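Angiopoietin-related protein 3 (Homo sapiens, PDB 6EUA) raises plasma triglycerides by inhibiting lipoprotein lipase and, through the fibrinogen-like domain described here, mediates endothelial cell adhesion. Local coordinates at residues 25-30 with 39-44; 55-60 with 77-82; 97-102 with 111-116. All blocks are in the same frame, centred on the assembly; numbering follows the deposited sequence.

In the fold
All three contacts reach the same antiparallel sheet of the fibrinogen-like domain, their centres 16 to 18 Å apart. Contacts 1 and 3 each pair two hairpin strands. Contact 1 is buried, partly by neighbouring subunits, and adds a disulfide cysteine and a tyrosine ring to its backbone bonds. Contact 3, nearest the centre of the chain, has one buried, largely apolar face and one partly exposed face carrying a salt-bridge network. Contact 2 has no strand pairing: a loop, with Ile56, Asp57 and Ser59 exposed, wraps round the buried carboxylate of Glu79, held mainly by backbone N-H groups. Contact 1 touches both others, Val39 packing on Leu82 and Ile44 on Glu101; contacts 2 and 3 do not touch.

Contact 1: residues 25-30 with 39-44; sequences GMYAIR and VYCDVI
Tyr40 lays one face of its ring over the backbone of Gly25, with Gly25 N 3.6 Å above the ring plane and displaced toward the rim. Its CG is anti to the backbone N (chi1 -171°), beside the carbonyl carbon, which tilts the ring onward past its pair partner Met26 until CE2 lies 3.5 Å from Gly25 CA. Glycine suits this place: it presents a bare backbone to the ring, and its phi of 155° would drive a CB into the preceding carbonyl. The hairpin of strands 25-29 and 37-44 is joined by paired backbone bonds at Gly25-Cys41 and Tyr27-Val39, with Tyr27 N reaching Val39 O at 2.8 Å. On the sheet face opposite Tyr40, Tyr27 CD2 meets Cys41 SG at 3.6 Å, an oblique sulfur-aromatic contact; the same sulfur is tied to Cys13 in a disulfide. Farther along, the branched Ile29 and Val39 cross at about a right angle, Ile29 CD1 touching Val39 CG1 at 3.6 Å. The phenol of Tyr40 hydrogen-bonds Arg75 of the second subunit, which also forms a salt bridge with Asp42. Replacing Tyr40 by an alanine would probably uncover the Gly25 backbone and leave that arginine without its hydroxyl mate. Backbone hydrogen bonds, the disulfide and apolar packing thus hold the hairpin within its own domain, while Tyr40 and Asp42 carry the same strand into the subunit interface.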
loop_
_atom_site.group_PDB
_atom_site.type_symbol
_atom_site.label_atom_id
_atom_site.label_comp_id
_atom_site.label_asym_id
_atom_site.label_seq_id
_atom_site.Cartn_x
_atom_site.Cartn_y
_atom_site.Cartn_z
ATOM N N GLY A 25 1.639 4.222 -7.337
ATOM C CA GLY A 25 1.782 2.966 -6.630
ATOM C C GLY A 25 3.175 2.382 -6.802
ATOM O O GLY A 25 4.064 2.993 -7.403
ATOM N N MET A 26 3.327 1.165 -6.270
ATOM C CA MET A 26 4.606 0.463 -6.192
ATOM C C MET A 26 4.847 -0.342 -7.467
ATOM O O MET A 26 3.979 -1.115 -7.895
ATOM C CB MET A 26 4.616 -0.458 -4.962
ATOM C CG MET A 26 5.928 -1.257 -4.719
ATOM S SD MET A 26 5.916 -2.347 -3.256
ATOM C CE MET A 26 4.462 -3.346 -3.576
ATOM N N TYR A 27 6.029 -0.175 -8.064
ATOM C CA TYR A 27 6.351 -0.819 -9.335
ATOM C C TYR A 27 7.796 -1.311 -9.322
ATOM O O TYR A 27 8.654 -0.715 -8.669
ATOM C CB TYR A 27 6.166 0.138 -10.525
ATOM C CG TYR A 27 4.748 0.622 -10.778
ATOM C CD1 TYR A 27 3.858 -0.136 -11.529
ATOM C CD2 TYR A 27 4.311 1.851 -10.287
ATOM C CE1 TYR A 27 2.562 0.305 -11.768
ATOM C CE2 TYR A 27 3.014 2.299 -10.523
ATOM C CZ TYR A 27 2.147 1.526 -11.266
ATOM O OH TYR A 27 0.857 1.970 -11.496
ATOM N N ALA A 28 8.063 -2.395 -10.058
ATOM C CA ALA A 28 9.430 -2.850 -10.309
ATOM C C ALA A 28 10.043 -2.074 -11.472
ATOM O O ALA A 28 9.403 -1.896 -12.514
ATOM C CB ALA A 28 9.467 -4.351 -10.615
ATOM N N ILE A 29 11.281 -1.606 -11.296
ATOM C CA ILE A 29 12.032 -0.985 -12.380
ATOM C C ILE A 29 13.415 -1.622 -12.420
ATOM O O ILE A 29 13.840 -2.309 -11.491
ATOM C CB ILE A 29 12.158 0.554 -12.234
ATOM C CG1 ILE A 29 12.964 0.913 -10.967
ATOM C CG2 ILE A 29 10.787 1.221 -12.253
ATOM C CD1 ILE A 29 13.413 2.374 -10.897
ATOM N N ARG A 30 14.122 -1.383 -13.519
ATOM C CA ARG A 30 15.488 -1.883 -13.666
ATOM C C ARG A 30 16.248 -0.898 -14.531
ATOM O O ARG A 30 16.242 -0.994 -15.765
ATOM C CB ARG A 30 15.535 -3.291 -14.261
ATOM C CG ARG A 30 16.793 -4.066 -13.860
ATOM C CD ARG A 30 17.192 -5.102 -14.892
ATOM N NE ARG A 30 17.356 -4.507 -16.215
ATOM C CZ ARG A 30 18.512 -4.079 -16.722
ATOM N NH1 ARG A 30 19.637 -4.176 -16.019
ATOM N NH2 ARG A 30 18.542 -3.551 -17.942
ATOM N N VAL A 39 10.072 0.714 -6.699
ATOM C CA VAL A 39 9.943 2.129 -6.404
ATOM C C VAL A 39 8.468 2.444 -6.227
ATOM O O VAL A 39 7.587 1.680 -6.637
ATOM C CB VAL A 39 10.543 3.017 -7.516
ATOM C CG1 VAL A 39 12.055 2.881 -7.559
ATOM C CG2 VAL A 39 9.888 2.717 -8.890
ATOM N N TYR A 40 8.204 3.586 -5.600
ATOM C CA TYR A 40 6.874 4.182 -5.616
ATOM C C TYR A 40 6.843 5.213 -6.739
ATOM O O TYR A 40 7.637 6.164 -6.733
ATOM C CB TYR A 40 6.509 4.820 -4.273
ATOM C CG TYR A 40 5.061 5.228 -4.230
ATOM C CD1 TYR A 40 4.652 6.476 -4.694
ATOM C CD2 TYR A 40 4.093 4.352 -3.759
ATOM C CE1 TYR A 40 3.306 6.835 -4.681
ATOM C CE2 TYR A 40 2.753 4.704 -3.736
ATOM C CZ TYR A 40 2.370 5.943 -4.197
ATOM O OH TYR A 40 1.040 6.284 -4.182
ATOM N N CYS A 41 5.974 4.994 -7.730
ATOM C CA CYS A 41 5.794 5.955 -8.814
ATOM C C CYS A 41 4.647 6.874 -8.425
ATOM O O CYS A 41 3.554 6.403 -8.097
ATOM C CB CYS A 41 5.508 5.268 -10.153
ATOM S SG CYS A 41 6.893 4.274 -10.842
ATOM N N ASP A 42 4.892 8.176 -8.469
ATOM C CA ASP A 42 3.937 9.172 -8.001
ATOM C C ASP A 42 3.608 10.102 -9.160
ATOM O O ASP A 42 4.455 10.892 -9.591
ATOM C CB ASP A 42 4.507 9.939 -6.811
ATOM C CG ASP A 42 3.430 10.542 -5.921
ATOM O OD1 ASP A 42 2.223 10.342 -6.198
ATOM O OD2 ASP A 42 3.808 11.219 -4.937
ATOM N N VAL A 43 2.386 9.985 -9.666
ATOM C CA VAL A 43 1.892 10.814 -10.759
ATOM C C VAL A 43 1.261 12.043 -10.134
ATOM O O VAL A 43 0.368 11.932 -9.287
ATOM C CB VAL A 43 0.880 10.049 -11.625
ATOM C CG1 VAL A 43 0.392 10.898 -12.801
ATOM C CG2 VAL A 43 1.497 8.744 -12.106
ATOM N N ILE A 44 1.755 13.214 -10.517
ATOM C CA ILE A 44 1.261 14.485 -10.003
ATOM C C ILE A 44 0.837 15.322 -11.196
ATOM O O ILE A 44 1.668 15.673 -12.044
ATOM C CB ILE A 44 2.306 15.195 -9.136
ATOM C CG1 ILE A 44 2.754 14.249 -8.026
ATOM C CG2 ILE A 44 1.756 16.477 -8.532
ATOM C CD1 ILE A 44 3.955 14.740 -7.301
#

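Contact 2: residues 55-60 with 77-82; sequences RIDGSQ and DGEFWL
Glu79 pushes its side chain into the curl of residues 55-60, its CB 3.8 Å from Gln60 CB and its carboxylate surrounded by backbone N-H groups. CG is anti to the carbonyl carbon (chi1 -52°) and the chain runs extended beyond it; glutamate is long enough to carry both oxygens into the turn. OE2 accepts three bonds. Ile56 N meets its anti lone pair in a nearly straight bond of 2.6 Å, Asp57 N comes from above the carboxylate plane at 2.9 Å, and Gly58 N approaches on the syn side, somewhat out of that plane. OE1 takes Gln60 N at 2.7 Å, nearly in line with its C-O bond, and Ser59 OG from above the plane. Five donors therefore hold the group against rotation and would be expected to stabilise its negative charge. The loop, which leaves strand 47-55 of the fibrinogen-like domain, also has an Asx turn: Asp57 OD1 accepts from Ser59 N. Asp57 suits it because its short side chain brings an oxygen back to that N-H, yet OD1 lies 3.4 Å from Glu79 OE2, the carboxylate planes 82° apart; the N-H groups converging on OE2 probably offset this repulsion. Gly58 has phi 87°, where a CB would strike the preceding carbonyl. One water accepts from Arg55 NE and donates to Gln60 O and, weakly, to Glu79 OE1; Arg55 NH1 turns to the carbonyls of Leu180 and Gly182.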
loop_
_atom_site.group_PDB
_atom_site.type_symbol
_atom_site.label_atom_id
_atom_site.label_comp_id
_atom_site.label_asym_id
_atom_site.label_seq_id
_atom_site.Cartn_x
_atom_site.Cartn_y
_atom_site.Cartn_z
ATOM N N ARG A 55 8.224 11.225 4.130
ATOM C CA ARG A 55 8.100 11.281 5.576
ATOM C C ARG A 55 6.709 11.785 5.918
ATOM O O ARG A 55 6.190 12.675 5.246
ATOM C CB ARG A 55 9.178 12.172 6.172
ATOM C CG ARG A 55 10.571 11.548 6.189
ATOM C CD ARG A 55 11.446 12.478 6.978
ATOM N NE ARG A 55 11.616 12.040 8.356
ATOM C CZ ARG A 55 12.590 12.469 9.150
ATOM N NH1 ARG A 55 13.445 13.394 8.722
ATOM N NH2 ARG A 55 12.674 12.007 10.380
ATOM N N ILE A 56 6.106 11.208 6.957
ATOM C CA ILE A 56 4.685 11.392 7.244
ATOM C C ILE A 56 4.511 11.855 8.679
ATOM O O ILE A 56 3.944 12.923 8.929
ATOM C CB ILE A 56 3.897 10.087 7.005
ATOM C CG1 ILE A 56 3.821 9.758 5.525
ATOM C CG2 ILE A 56 2.517 10.188 7.604
ATOM C CD1 ILE A 56 3.436 8.300 5.273
ATOM N N ASP A 57 4.998 11.055 9.638
ATOM C CA ASP A 57 4.734 11.346 11.041
ATOM C C ASP A 57 5.922 11.160 11.976
ATOM O O ASP A 57 5.737 11.258 13.189
ATOM C CB ASP A 57 3.571 10.482 11.551
ATOM C CG ASP A 57 3.841 8.991 11.411
ATOM O OD1 ASP A 57 4.869 8.614 10.803
ATOM O OD2 ASP A 57 3.012 8.198 11.916
ATOM N N GLY A 58 7.115 10.862 11.471
ATOM C CA GLY A 58 8.261 10.657 12.335
ATOM C C GLY A 58 8.451 9.248 12.856
ATOM O O GLY A 58 9.390 9.016 13.623
ATOM N N SER A 59 7.600 8.294 12.471
ATOM C CA SER A 59 7.704 6.952 13.045
ATOM C C SER A 59 8.981 6.233 12.612
ATOM O O SER A 59 9.509 5.408 13.362
ATOM C CB SER A 59 6.489 6.114 12.657
ATOM O OG SER A 59 6.605 5.696 11.308
ATOM N N GLN A 60 9.472 6.504 11.410
ATOM C CA GLN A 60 10.696 5.886 10.923
ATOM C C GLN A 60 11.893 6.712 11.381
ATOM O O GLN A 60 11.912 7.934 11.200
ATOM C CB GLN A 60 10.649 5.776 9.397
ATOM C CG GLN A 60 11.936 5.326 8.777
ATOM C CD GLN A 60 12.339 3.946 9.259
ATOM O OE1 GLN A 60 13.458 3.750 9.726
ATOM N NE2 GLN A 60 11.425 2.993 9.164
ATOM N N ASP A 77 5.468 1.694 1.228
ATOM C CA ASP A 77 4.087 2.113 1.439
ATOM C C ASP A 77 3.957 3.149 2.547
ATOM O O ASP A 77 2.833 3.527 2.898
ATOM C CB ASP A 77 3.205 0.897 1.764
ATOM C CG ASP A 77 3.731 0.086 2.949
ATOM O OD1 ASP A 77 4.969 -0.067 3.065
ATOM O OD2 ASP A 77 2.908 -0.403 3.760
ATOM N N GLY A 78 5.074 3.613 3.102
ATOM C CA GLY A 78 5.048 4.594 4.166
ATOM C C GLY A 78 6.245 5.521 4.112
ATOM O O GLY A 78 6.542 6.113 3.068
ATOM N N GLU A 79 6.948 5.655 5.230
ATOM C CA GLU A 79 8.137 6.489 5.272
ATOM C C GLU A 79 9.353 5.680 4.842
ATOM O O GLU A 79 9.561 4.568 5.330
ATOM C CB GLU A 79 8.351 7.063 6.669
ATOM C CG GLU A 79 7.159 7.776 7.268
ATOM C CD GLU A 79 7.540 8.469 8.571
ATOM O OE1 GLU A 79 8.096 7.786 9.458
ATOM O OE2 GLU A 79 7.346 9.700 8.680
ATOM N N PHE A 80 10.155 6.243 3.937
ATOM C CA PHE A 80 11.279 5.502 3.385
ATOM C C PHE A 80 12.284 6.467 2.775
ATOM O O PHE A 80 11.985 7.632 2.490
ATOM C CB PHE A 80 10.830 4.490 2.316
ATOM C CG PHE A 80 10.520 5.121 1.000
ATOM C CD1 PHE A 80 9.245 5.588 0.731
ATOM C CD2 PHE A 80 11.512 5.279 0.035
ATOM C CE1 PHE A 80 8.956 6.197 -0.487
ATOM C CE2 PHE A 80 11.237 5.891 -1.172
ATOM C CZ PHE A 80 9.951 6.352 -1.437
ATOM N N TRP A 81 13.471 5.919 2.517
ATOM C CA TRP A 81 14.530 6.553 1.742
ATOM C C TRP A 81 14.989 5.543 0.701
ATOM O O TRP A 81 15.356 4.419 1.055
ATOM C CB TRP A 81 15.692 6.954 2.645
ATOM C CG TRP A 81 16.902 7.367 1.875
ATOM C CD1 TRP A 81 18.007 6.616 1.609
ATOM C CD2 TRP A 81 17.128 8.645 1.277
ATOM N NE1 TRP A 81 18.911 7.350 0.882
ATOM C CE2 TRP A 81 18.399 8.605 0.672
ATOM C CE3 TRP A 81 16.379 9.824 1.200
ATOM C CZ2 TRP A 81 18.942 9.697 0.006
ATOM C CZ3 TRP A 81 16.919 10.906 0.523
ATOM C CH2 TRP A 81 18.189 10.830 -0.064
ATOM N N LEU A 82 14.942 5.920 -0.576
ATOM C CA LEU A 82 15.103 4.908 -1.618
ATOM C C LEU A 82 16.497 4.272 -1.587
ATOM O O LEU A 82 16.639 3.060 -1.806
ATOM C CB LEU A 82 14.820 5.513 -2.983
ATOM C CG LEU A 82 14.958 4.495 -4.127
ATOM C CD1 LEU A 82 13.968 3.332 -3.963
ATOM C CD2 LEU A 82 14.754 5.192 -5.468
HETATM O O HOH W 1 10.152 9.777 9.709
#

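Contact 3: residues 97-102 with 111-116; sequences VLRIEL and YIEYSF
The guanidinium of Arg99 lies almost parallel to the ring of Tyr111, their planes 11° apart, but is shifted toward the root of that side chain: Tyr111 CB stands 3.4 Å above the guanidinium plane and CD1 lies 3.2 Å from Arg99 NH1. With CG anti to the backbone N (chi1 172°) and the chain extended to NE, the arginine reaches across to strand 109-118, over Tyr111 and Glu113. Arginine suits the site because its flat cation can lie against the tyrosine while its edge serves two acids. NE and NH2 grip Glu101 OE2 side-on, each at 2.8 Å, whereas NH1 makes a longer, weak bond to Glu113 OE2 at 3.4 Å. That network would be expected to offset part of the negative charge of the two glutamates on this partly exposed face. The other face is largely apolar. Leu98 lies alongside Tyr114, whose OH bonds Asn138; Ile100 CD1 meets Tyr114 CE1 at 3.7 Å, and Leu98 CB packs on Phe116 CD1 at 3.5 Å. Paired backbone bonds at Leu98-Tyr114 and Ile100-Ile112 hold the antiparallel hairpin together. In the sheet, strand 96-104 pairs on its far edge with strand 213-220 and strand 109-118 with strand 127-134; Trp49 of strand 47-55 touches the charged face, and Leu180 and Ile140 from loops pack on the apolar one.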
loop_
_atom_site.group_PDB
_atom_site.type_symbol
_atom_site.label_atom_id
_atom_site.label_comp_id
_atom_site.label_asym_id
_atom_site.label_seq_id
_atom_site.Cartn_x
_atom_site.Cartn_y
_atom_site.Cartn_z
ATOM N N VAL A 97 15.178 16.348 -12.825
ATOM C CA VAL A 97 14.380 17.373 -12.156
ATOM C C VAL A 97 14.012 16.846 -10.779
ATOM O O VAL A 97 13.493 15.728 -10.659
ATOM C CB VAL A 97 13.115 17.709 -12.971
ATOM C CG1 VAL A 97 12.184 18.661 -12.197
ATOM C CG2 VAL A 97 13.498 18.264 -14.341
ATOM N N LEU A 98 14.274 17.637 -9.742
ATOM C CA LEU A 98 13.909 17.267 -8.380
ATOM C C LEU A 98 12.768 18.145 -7.894
ATOM O O LEU A 98 12.852 19.374 -7.974
ATOM C CB LEU A 98 15.104 17.388 -7.426
ATOM C CG LEU A 98 14.781 17.310 -5.919
ATOM C CD1 LEU A 98 14.562 15.876 -5.467
ATOM C CD2 LEU A 98 15.862 17.982 -5.058
ATOM N N ARG A 99 11.713 17.516 -7.377
ATOM C CA ARG A 99 10.599 18.240 -6.781
ATOM C C ARG A 99 10.548 17.928 -5.296
ATOM O O ARG A 99 10.626 16.761 -4.897
ATOM C CB ARG A 99 9.270 17.887 -7.447
ATOM C CG ARG A 99 8.034 18.464 -6.746
ATOM C CD ARG A 99 6.804 18.295 -7.614
ATOM N NE ARG A 99 5.592 18.637 -6.877
ATOM C CZ ARG A 99 4.813 19.663 -7.177
ATOM N NH1 ARG A 99 5.131 20.441 -8.202
ATOM N NH2 ARG A 99 3.732 19.920 -6.445
ATOM N N ILE A 100 10.470 18.972 -4.482
ATOM C CA ILE A 100 10.338 18.832 -3.037
ATOM C C ILE A 100 8.950 19.324 -2.665
ATOM O O ILE A 100 8.566 20.443 -3.018
ATOM C CB ILE A 100 11.438 19.597 -2.289
ATOM C CG1 ILE A 100 12.786 18.889 -2.490
ATOM C CG2 ILE A 100 11.093 19.738 -0.803
ATOM C CD1 ILE A 100 13.973 19.641 -1.923
ATOM N N GLU A 101 8.190 18.477 -1.986
ATOM C CA GLU A 101 6.843 18.802 -1.544
ATOM C C GLU A 101 6.848 18.791 -0.029
ATOM O O GLU A 101 7.227 17.791 0.591
ATOM C CB GLU A 101 5.818 17.808 -2.085
ATOM C CG GLU A 101 5.483 18.002 -3.543
ATOM C CD GLU A 101 4.235 17.245 -3.959
ATOM O OE1 GLU A 101 3.755 16.400 -3.166
ATOM O OE2 GLU A 101 3.741 17.493 -5.081
ATOM N N LEU A 102 6.472 19.914 0.560
ATOM C CA LEU A 102 6.378 20.037 1.997
ATOM C C LEU A 102 4.930 20.320 2.354
ATOM O O LEU A 102 4.223 21.027 1.630
ATOM C CB LEU A 102 7.296 21.152 2.521
ATOM C CG LEU A 102 8.729 21.215 1.983
ATOM C CD1 LEU A 102 9.345 22.574 2.332
ATOM C CD2 LEU A 102 9.572 20.088 2.550
ATOM N N TYR A 111 5.730 23.506 -2.681
ATOM C CA TYR A 111 6.593 22.724 -3.556
ATOM C C TYR A 111 7.702 23.606 -4.104
ATOM O O TYR A 111 7.573 24.833 -4.183
ATOM C CB TYR A 111 5.820 22.094 -4.725
ATOM C CG TYR A 111 5.534 23.077 -5.841
ATOM C CD1 TYR A 111 6.329 23.123 -6.984
ATOM C CD2 TYR A 111 4.478 23.978 -5.741
ATOM C CE1 TYR A 111 6.071 24.035 -7.998
ATOM C CE2 TYR A 111 4.218 24.891 -6.749
ATOM C CZ TYR A 111 5.017 24.914 -7.873
ATOM O OH TYR A 111 4.764 25.816 -8.880
ATOM N N ILE A 112 8.795 22.959 -4.498
ATOM C CA ILE A 112 9.860 23.635 -5.225
ATOM C C ILE A 112 10.542 22.614 -6.119
ATOM O O ILE A 112 10.710 21.447 -5.748
ATOM C CB ILE A 112 10.844 24.342 -4.261
ATOM C CG1 ILE A 112 12.006 24.979 -5.029
ATOM C CG2 ILE A 112 11.307 23.417 -3.155
ATOM C CD1 ILE A 112 12.874 25.901 -4.156
ATOM N N GLU A 113 10.895 23.049 -7.323
ATOM C CA GLU A 113 11.557 22.193 -8.291
ATOM C C GLU A 113 12.945 22.739 -8.586
ATOM O O GLU A 113 13.163 23.955 -8.591
ATOM C CB GLU A 113 10.733 22.066 -9.572
ATOM C CG GLU A 113 9.411 21.359 -9.349
ATOM C CD GLU A 113 8.758 20.884 -10.633
ATOM O OE1 GLU A 113 9.392 21.002 -11.704
ATOM O OE2 GLU A 113 7.603 20.405 -10.568
ATOM N N TYR A 114 13.882 21.818 -8.801
ATOM C CA TYR A 114 15.256 22.123 -9.155
ATOM C C TYR A 114 15.681 21.252 -10.320
ATOM O O TYR A 114 15.197 20.126 -10.484
ATOM C CB TYR A 114 16.256 21.848 -8.030
ATOM C CG TYR A 114 15.906 22.330 -6.650
ATOM C CD1 TYR A 114 14.931 21.690 -5.884
ATOM C CD2 TYR A 114 16.581 23.415 -6.092
ATOM C CE1 TYR A 114 14.629 22.132 -4.607
ATOM C CE2 TYR A 114 16.285 23.865 -4.826
ATOM C CZ TYR A 114 15.310 23.224 -4.082
ATOM O OH TYR A 114 15.043 23.681 -2.806
ATOM N N SER A 115 16.630 21.772 -11.091
ATOM C CA SER A 115 17.393 20.993 -12.053
ATOM C C SER A 115 18.687 20.554 -11.379
ATOM O O SER A 115 19.393 21.387 -10.791
ATOM C CB SER A 115 17.677 21.826 -13.307
ATOM O OG SER A 115 18.707 21.257 -14.097
ATOM N N PHE A 116 18.995 19.251 -11.444
ATOM C CA PHE A 116 20.145 18.749 -10.703
ATOM C C PHE A 116 20.940 17.729 -11.499
ATOM O O PHE A 116 20.485 17.174 -12.506
ATOM C CB PHE A 116 19.760 18.152 -9.332
ATOM C CG PHE A 116 19.127 16.793 -9.396
ATOM C CD1 PHE A 116 17.755 16.659 -9.569
ATOM C CD2 PHE A 116 19.893 15.646 -9.242
ATOM C CE1 PHE A 116 17.168 15.398 -9.614
ATOM C CE2 PHE A 116 19.311 14.385 -9.292
ATOM C CZ PHE A 116 17.959 14.253 -9.476
#